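Local coordinates for FACT complex subunit SPT16 (Ashbya gossypii, PDB 6A8M), which probably acts as a histone chaperone subunit of the FACT complex, reorganising nucleosomes during transcription, replication and repair, seen here as the subunit's N-terminal, M24 peptidase-like region, at residues S188-G191 with S192-F195; A90-N93 with K94-N98; Y46-T49 with T50-H53. All blocks are in the same frame, centred on the assembly; numbering follows the deposited sequence.

How the contacts relate
Contacts 1 and 3 are buried, whereas contact 2 lies at the surface, its centre about 33 Å from that of the chain. Contacts 2 and 3 belong to the N-terminal lobe, on helices 79-95 and 48-57, and contact 1 to helix 179-208 of the M24 peptidase-like part. Centres of contacts 1 and 3 are about 23 Å apart, and none of the three touches another. All are local contacts along a helix, but their chemistry differs: contact 1 sends serines, an aspartate and a phenylalanine into neighbouring strands and loops and pairs two cations with Glu238, contact 2 joins an apolar pair to an exposed salt bridge, and contact 3 starts a helix, its first N-H groups held by an aspartate.

Contact 1: S188-G191 with S192-F195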
loop_
_atom_site.group_PDB
_atom_site.type_symbol
_atom_site.label_atom_id
_atom_site.label_comp_id
_atom_site.label_asym_id
_atom_site.label_seq_id
_atom_site.Cartn_x
_atom_site.Cartn_y
_atom_site.Cartn_z
ATOM N N SER A 188 9.558 5.538 5.221
ATOM C CA SER A 188 8.738 5.928 4.077
ATOM C C SER A 188 7.974 7.214 4.360
ATOM O O SER A 188 7.928 8.128 3.520
ATOM C CB SER A 188 7.762 4.802 3.755
ATOM O OG SER A 188 6.933 5.186 2.677
ATOM N N SER A 189 7.333 7.285 5.533
ATOM C CA SER A 189 6.529 8.450 5.887
ATOM C C SER A 189 7.383 9.706 5.976
ATOM O O SER A 189 6.958 10.788 5.539
ATOM C CB SER A 189 5.797 8.220 7.216
ATOM O OG SER A 189 4.804 7.198 7.087
ATOM N N ARG A 190 8.592 9.594 6.536
ATOM C CA ARG A 190 9.452 10.770 6.571
ATOM C C ARG A 190 9.859 11.165 5.159
ATOM O O ARG A 190 9.937 12.351 4.843
ATOM C CB ARG A 190 10.682 10.528 7.441
ATOM C CG ARG A 190 11.550 11.799 7.620
ATOM C CD ARG A 190 10.861 12.799 8.511
ATOM N NE ARG A 190 10.762 12.288 9.879
ATOM C CZ ARG A 190 11.767 12.273 10.759
ATOM N NH1 ARG A 190 12.963 12.753 10.434
ATOM N NH2 ARG A 190 11.576 11.781 11.977
ATOM N N GLY A 191 10.056 10.179 4.279
ATOM C CA GLY A 191 10.239 10.499 2.870
ATOM C C GLY A 191 9.060 11.262 2.290
ATOM O O GLY A 191 9.235 12.267 1.603
ATOM N N SER A 192 7.834 10.803 2.571
ATOM C CA SER A 192 6.662 11.532 2.084
ATOM C C SER A 192 6.664 12.972 2.586
ATOM O O SER A 192 6.336 13.896 1.832
ATOM C CB SER A 192 5.383 10.819 2.509
ATOM O OG SER A 192 5.231 9.619 1.775
ATOM N N ASP A 193 6.981 13.172 3.870
ATOM C CA ASP A 193 7.136 14.513 4.429
ATOM C C ASP A 193 8.092 15.365 3.599
ATOM O O ASP A 193 7.804 16.530 3.311
ATOM C CB ASP A 193 7.681 14.442 5.860
ATOM C CG ASP A 193 6.639 14.089 6.907
ATOM O OD1 ASP A 193 5.424 14.108 6.619
ATOM O OD2 ASP A 193 7.082 13.806 8.043
ATOM N N LYS A 194 9.260 14.811 3.244
ATOM C CA LYS A 194 10.265 15.606 2.539
ATOM C C LYS A 194 9.758 16.053 1.179
ATOM O O LYS A 194 10.021 17.181 0.753
ATOM C CB LYS A 194 11.550 14.809 2.343
ATOM C CG LYS A 194 12.275 14.484 3.620
ATOM C CD LYS A 194 12.648 15.750 4.337
ATOM C CE LYS A 194 13.814 15.504 5.231
ATOM N NZ LYS A 194 14.284 16.799 5.797
ATOM N N PHE A 195 9.084 15.157 0.468
ATOM C CA PHE A 195 8.564 15.495 -0.850
ATOM C C PHE A 195 7.359 16.423 -0.769
ATOM O O PHE A 195 7.192 17.281 -1.647
ATOM C CB PHE A 195 8.270 14.208 -1.628
ATOM C CG PHE A 195 9.525 13.566 -2.141
ATOM C CD1 PHE A 195 10.147 14.081 -3.268
ATOM C CD2 PHE A 195 10.129 12.532 -1.458
ATOM C CE1 PHE A 195 11.352 13.550 -3.727
ATOM C CE2 PHE A 195 11.324 11.995 -1.909
ATOM C CZ PHE A 195 11.932 12.500 -3.043
#
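Ser188 to Phe195 form two unbroken turns of alpha-helix in which four successive i to i+4 bonds link the backbone, from Ser192 N to Ser188 O (2.8 Å) through to Phe195 N to Gly191 O (3.1 Å). They belong to the long helix 179-208, which packs along strands 285-295 and 298-308 of the M24 peptidase-like fold. On the strand side, Ser188 and Ser192 stand one turn apart, and the hydroxyls of both bond to that of Ser300, a shared partner that ties the helix to strand 298-308.

On another flank, Arg190 and Asp193 approach through the aliphatic part of the arginine: its CD lies 3.9 Å from OD2 of Asp193. Guanidinium and carboxylate planes are only 13° apart, yet NE of Arg190 stays 4.4 Å from OD2 of Asp193, beyond a salt bridge. Each group is engaged by something else. The carboxylate takes the backbone N-H groups of Asn433 and Tyr434, one on each oxygen, which fixes its rotation, whereas NH1 of Arg190 pairs with Glu238. NZ of Lys194 reaches the other oxygen of that same glutamate, so two cations from adjacent helical turns share one anion. The lysine leaves the helix with CG beside its own backbone N (chi1 -66°), which sets CG 3.4 Å from the carbonyl oxygen of Arg190.

Phe195, last of the eight, packs on strand 285-295, where its side chain touches Cys291 and Ile293, and its ring meets Trp256 in an edge-to-face stack. Within the helix the carbonyl oxygen of Gly191 lies at the edge of this phenyl ring, near its plane, with CD2 of Phe195 3.2 Å from Gly191 O.

Contact 2: A90-N93 with K94-N98; sequences AQMN and KKLEN
Met92 and Leu96, one turn apart near the C-terminal end of helix 79-95, slant across each other so that CG of the methionine meets CD1 of the leucine at 3.7 Å. The methionine chain runs out with CG anti to the backbone N (chi1 -167°) and turns only at its last torsion, which leaves CG, the methylene next to the sulfur, rather than the sulfur itself, against the leucine methyl. Leu96 instead holds CG beside its own backbone N, folding the branch back over the preceding turn, where CG lies 3.5 Å from the carbonyl oxygen of Met92. That oxygen also receives the N-H of Leu96 at 2.9 Å from Leu96 N, so one carbonyl is bonded by the leucine backbone and covered by its side chain.

The polar chains are arranged differently. Lys94 bends at two successive torsions and brings NZ to OE2 of Glu97, three residues on, in a 3.1 Å salt bridge. The ammonium approaches the carboxylate from its syn side, 29° out of plane, while the glutamate is extended beyond CG to meet it. Both residues are exposed, and the bridge reaches past Leu96, the first residue whose backbone leaves helical angles.

This turn ends the helix of a beta-alpha-beta unit, between strands 72-77 and 101-106 of the N-terminal lobe. The side-chain oxygen of Asn93 accepts the backbone N-H of Ile102, fastening the helix to strand 101-106. Met92 packs on Phe9 and Phe12 and Leu96 on Leu17, all from helix 9-22, and NZ of Lys95 reaches that same helix in a salt bridge to Glu13.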
loop_
_atom_site.group_PDB
_atom_site.type_symbol
_atom_site.label_atom_id
_atom_site.label_comp_id
_atom_site.label_asym_id
_atom_site.label_seq_id
_atom_site.Cartn_x
_atom_site.Cartn_y
_atom_site.Cartn_z
ATOM N N ALA A 90 17.456 -25.041 3.982
ATOM C CA ALA A 90 18.004 -26.248 4.587
ATOM C C ALA A 90 17.999 -26.133 6.103
ATOM O O ALA A 90 17.689 -27.101 6.806
ATOM C CB ALA A 90 19.425 -26.513 4.080
ATOM N N GLN A 91 18.335 -24.949 6.621
ATOM C CA GLN A 91 18.314 -24.725 8.061
ATOM C C GLN A 91 16.896 -24.807 8.610
ATOM O O GLN A 91 16.660 -25.432 9.648
ATOM C CB GLN A 91 18.941 -23.370 8.384
ATOM C CG GLN A 91 18.714 -22.880 9.809
ATOM C CD GLN A 91 19.607 -21.698 10.161
ATOM O OE1 GLN A 91 20.514 -21.344 9.400
ATOM N NE2 GLN A 91 19.356 -21.082 11.315
ATOM N N MET A 92 15.939 -24.167 7.925
ATOM C CA MET A 92 14.550 -24.253 8.348
ATOM C C MET A 92 14.061 -25.695 8.301
ATOM O O MET A 92 13.413 -26.167 9.239
ATOM C CB MET A 92 13.693 -23.350 7.465
ATOM C CG MET A 92 12.284 -23.111 7.979
ATOM S SD MET A 92 11.448 -21.824 7.030
ATOM C CE MET A 92 12.838 -20.838 6.553
ATOM N N ASN A 93 14.390 -26.420 7.227
ATOM C CA ASN A 93 13.950 -27.806 7.116
ATOM C C ASN A 93 14.486 -28.664 8.253
ATOM O O ASN A 93 13.786 -29.553 8.754
ATOM C CB ASN A 93 14.383 -28.392 5.777
ATOM C CG ASN A 93 13.456 -28.021 4.660
ATOM O OD1 ASN A 93 12.366 -27.492 4.891
ATOM N ND2 ASN A 93 13.876 -28.302 3.421
ATOM N N LYS A 94 15.740 -28.441 8.651
ATOM C CA LYS A 94 16.294 -29.251 9.729
ATOM C C LYS A 94 15.526 -29.019 11.022
ATOM O O LYS A 94 15.234 -29.967 11.760
ATOM C CB LYS A 94 17.780 -28.948 9.915
ATOM C CG LYS A 94 18.393 -29.660 11.109
ATOM C CD LYS A 94 18.252 -31.185 11.021
ATOM C CE LYS A 94 19.250 -31.797 10.043
ATOM N NZ LYS A 94 19.198 -33.289 10.057
ATOM N N LYS A 95 15.155 -27.772 11.292
ATOM C CA LYS A 95 14.409 -27.475 12.512
ATOM C C LYS A 95 13.005 -28.061 12.467
ATOM O O LYS A 95 12.530 -28.622 13.461
ATOM C CB LYS A 95 14.334 -25.966 12.731
ATOM C CG LYS A 95 13.545 -25.603 13.964
ATOM C CD LYS A 95 13.894 -24.225 14.460
ATOM C CE LYS A 95 13.319 -23.178 13.556
ATOM N NZ LYS A 95 12.989 -21.952 14.341
ATOM N N LEU A 96 12.326 -27.939 11.328
ATOM C CA LEU A 96 10.930 -28.351 11.188
ATOM C C LEU A 96 10.809 -29.727 10.556
ATOM O O LEU A 96 9.870 -29.997 9.804
ATOM C CB LEU A 96 10.162 -27.310 10.380
ATOM C CG LEU A 96 10.313 -25.890 10.929
ATOM C CD1 LEU A 96 9.674 -24.858 10.014
ATOM C CD2 LEU A 96 9.726 -25.812 12.332
ATOM N N GLU A 97 11.744 -30.626 10.880
ATOM C CA GLU A 97 11.870 -31.885 10.150
ATOM C C GLU A 97 10.602 -32.728 10.219
ATOM O O GLU A 97 10.281 -33.439 9.261
ATOM C CB GLU A 97 13.066 -32.677 10.685
ATOM C CG GLU A 97 13.910 -33.360 9.615
ATOM C CD GLU A 97 15.198 -33.949 10.177
ATOM O OE1 GLU A 97 15.180 -34.427 11.331
ATOM O OE2 GLU A 97 16.229 -33.920 9.469
ATOM N N ASN A 98 9.867 -32.671 11.327
ATOM C CA ASN A 98 8.673 -33.493 11.490
ATOM C C ASN A 98 7.386 -32.669 11.439
ATOM O O ASN A 98 6.371 -33.053 12.023
ATOM C CB ASN A 98 8.751 -34.288 12.793
#

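Contact 3: Y46-T49 with T50-H53; sequences YQKT and TILH
Gln47 is the N-cap of helix 48-57 in the N-terminal lobe, and its carbonyl oxygen accepts the first backbone bond across this turn, from Ile51 N at 2.9 Å. Matching bonds follow from Leu52 to Lys48 and from His53 to Thr49. At this helix start the N-H groups of Lys48 and Thr49 are taken by the carboxylate of Asp138, one oxygen for each.

A water adds a polar link, accepting from NE2 of Gln47 and donating to OG1 of Thr50 (2.8 Å from the water oxygen). OE1 of the glutamine accepts the backbone N-H of Ser139, and the threonine hydroxyl also bonds to Tyr140 and Glu60.

Apolar packing falls to Ile51, whose CG1 sits beside the backbone N (chi1 -65°) and brings CD1 of Ile51 to 3.2 Å from Tyr46 O, with CB of Tyr46 farther off. Further along, Thr49 and His53 lie side by side, pointing the same way, and both touch Leu37 of strand 32-37. ND1 of His53 accepts the backbone N-H of Phe61. Replacing His53 by an alanine would probably leave that N-H without its mate and open a gap beside the threonine methyl. The imidazole lies obliquely by the carbonyl of Thr49, with CD2 of His53 3.2 Å from Thr49 O and NE2 of His53 4.0 Å from Thr49 CG2.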
loop_
_atom_site.group_PDB
_atom_site.type_symbol
_atom_site.label_atom_id
_atom_site.label_comp_id
_atom_site.label_asym_id
_atom_site.label_seq_id
_atom_site.Cartn_x
_atom_site.Cartn_y
_atom_site.Cartn_z
ATOM N N TYR A 46 1.327 -3.772 -7.059
ATOM C CA TYR A 46 0.520 -4.161 -5.908
ATOM C C TYR A 46 -0.330 -5.398 -6.176
ATOM O O TYR A 46 -1.352 -5.592 -5.500
ATOM C CB TYR A 46 -0.370 -2.994 -5.458
ATOM C CG TYR A 46 0.446 -1.742 -5.147
ATOM C CD1 TYR A 46 1.448 -1.770 -4.190
ATOM C CD2 TYR A 46 0.238 -0.562 -5.844
ATOM C CE1 TYR A 46 2.224 -0.634 -3.913
ATOM C CE2 TYR A 46 0.993 0.570 -5.566
ATOM C CZ TYR A 46 1.974 0.529 -4.618
ATOM O OH TYR A 46 2.706 1.662 -4.370
ATOM N N GLN A 47 0.057 -6.237 -7.134
ATOM C CA GLN A 47 -0.634 -7.513 -7.309
ATOM C C GLN A 47 -0.359 -8.414 -6.105
ATOM O O GLN A 47 0.690 -8.330 -5.458
ATOM C CB GLN A 47 -0.204 -8.204 -8.604
ATOM C CG GLN A 47 -0.565 -7.397 -9.873
ATOM C CD GLN A 47 -0.579 -8.226 -11.133
ATOM O OE1 GLN A 47 -1.641 -8.641 -11.588
ATOM N NE2 GLN A 47 0.599 -8.469 -11.711
ATOM N N LYS A 48 -1.333 -9.270 -5.788
ATOM C CA LYS A 48 -1.241 -10.011 -4.535
ATOM C C LYS A 48 -0.015 -10.904 -4.508
ATOM O O LYS A 48 0.615 -11.077 -3.456
ATOM C CB LYS A 48 -2.506 -10.833 -4.310
ATOM C CG LYS A 48 -3.755 -9.986 -4.258
ATOM C CD LYS A 48 -3.728 -9.011 -3.106
ATOM C CE LYS A 48 -4.907 -8.008 -3.228
ATOM N NZ LYS A 48 -6.230 -8.683 -3.413
ATOM N N THR A 49 0.340 -11.488 -5.649
ATOM C CA THR A 49 1.480 -12.399 -5.652
ATOM C C THR A 49 2.779 -11.643 -5.445
ATOM O O THR A 49 3.664 -12.107 -4.710
ATOM C CB THR A 49 1.514 -13.196 -6.954
ATOM O OG1 THR A 49 0.288 -13.921 -7.072
ATOM C CG2 THR A 49 2.660 -14.166 -6.933
ATOM N N THR A 50 2.893 -10.461 -6.052
ATOM C CA THR A 50 4.058 -9.613 -5.812
ATOM C C THR A 50 4.126 -9.167 -4.365
ATOM O O THR A 50 5.200 -9.174 -3.755
ATOM C CB THR A 50 4.022 -8.399 -6.744
ATOM O OG1 THR A 50 4.063 -8.844 -8.098
ATOM C CG2 THR A 50 5.214 -7.445 -6.457
ATOM N N ILE A 51 2.985 -8.769 -3.791
ATOM C CA ILE A 51 2.970 -8.413 -2.374
ATOM C C ILE A 51 3.437 -9.599 -1.539
ATOM O O ILE A 51 4.275 -9.456 -0.645
ATOM C CB ILE A 51 1.566 -7.937 -1.958
ATOM C CG1 ILE A 51 1.208 -6.646 -2.687
ATOM C CG2 ILE A 51 1.495 -7.707 -0.450
ATOM C CD1 ILE A 51 -0.269 -6.276 -2.537
ATOM N N LEU A 52 2.916 -10.796 -1.842
ATOM C CA LEU A 52 3.307 -11.986 -1.098
ATOM C C LEU A 52 4.817 -12.199 -1.157
ATOM O O LEU A 52 5.450 -12.493 -0.129
ATOM C CB LEU A 52 2.555 -13.206 -1.640
ATOM C CG LEU A 52 2.890 -14.529 -0.927
ATOM C CD1 LEU A 52 2.349 -14.560 0.501
ATOM C CD2 LEU A 52 2.283 -15.618 -1.762
ATOM N N HIS A 53 5.424 -12.015 -2.339
ATOM C CA HIS A 53 6.881 -12.144 -2.436
ATOM C C HIS A 53 7.579 -11.115 -1.567
ATOM O O HIS A 53 8.527 -11.441 -0.844
ATOM C CB HIS A 53 7.357 -12.000 -3.881
ATOM C CG HIS A 53 7.123 -13.220 -4.702
ATOM N ND1 HIS A 53 7.984 -13.621 -5.695
ATOM C CD2 HIS A 53 6.121 -14.130 -4.681
ATOM C CE1 HIS A 53 7.528 -14.732 -6.251
ATOM N NE2 HIS A 53 6.389 -15.053 -5.661
HETATM O O HOH W 1 3.297 -7.497 -10.435
#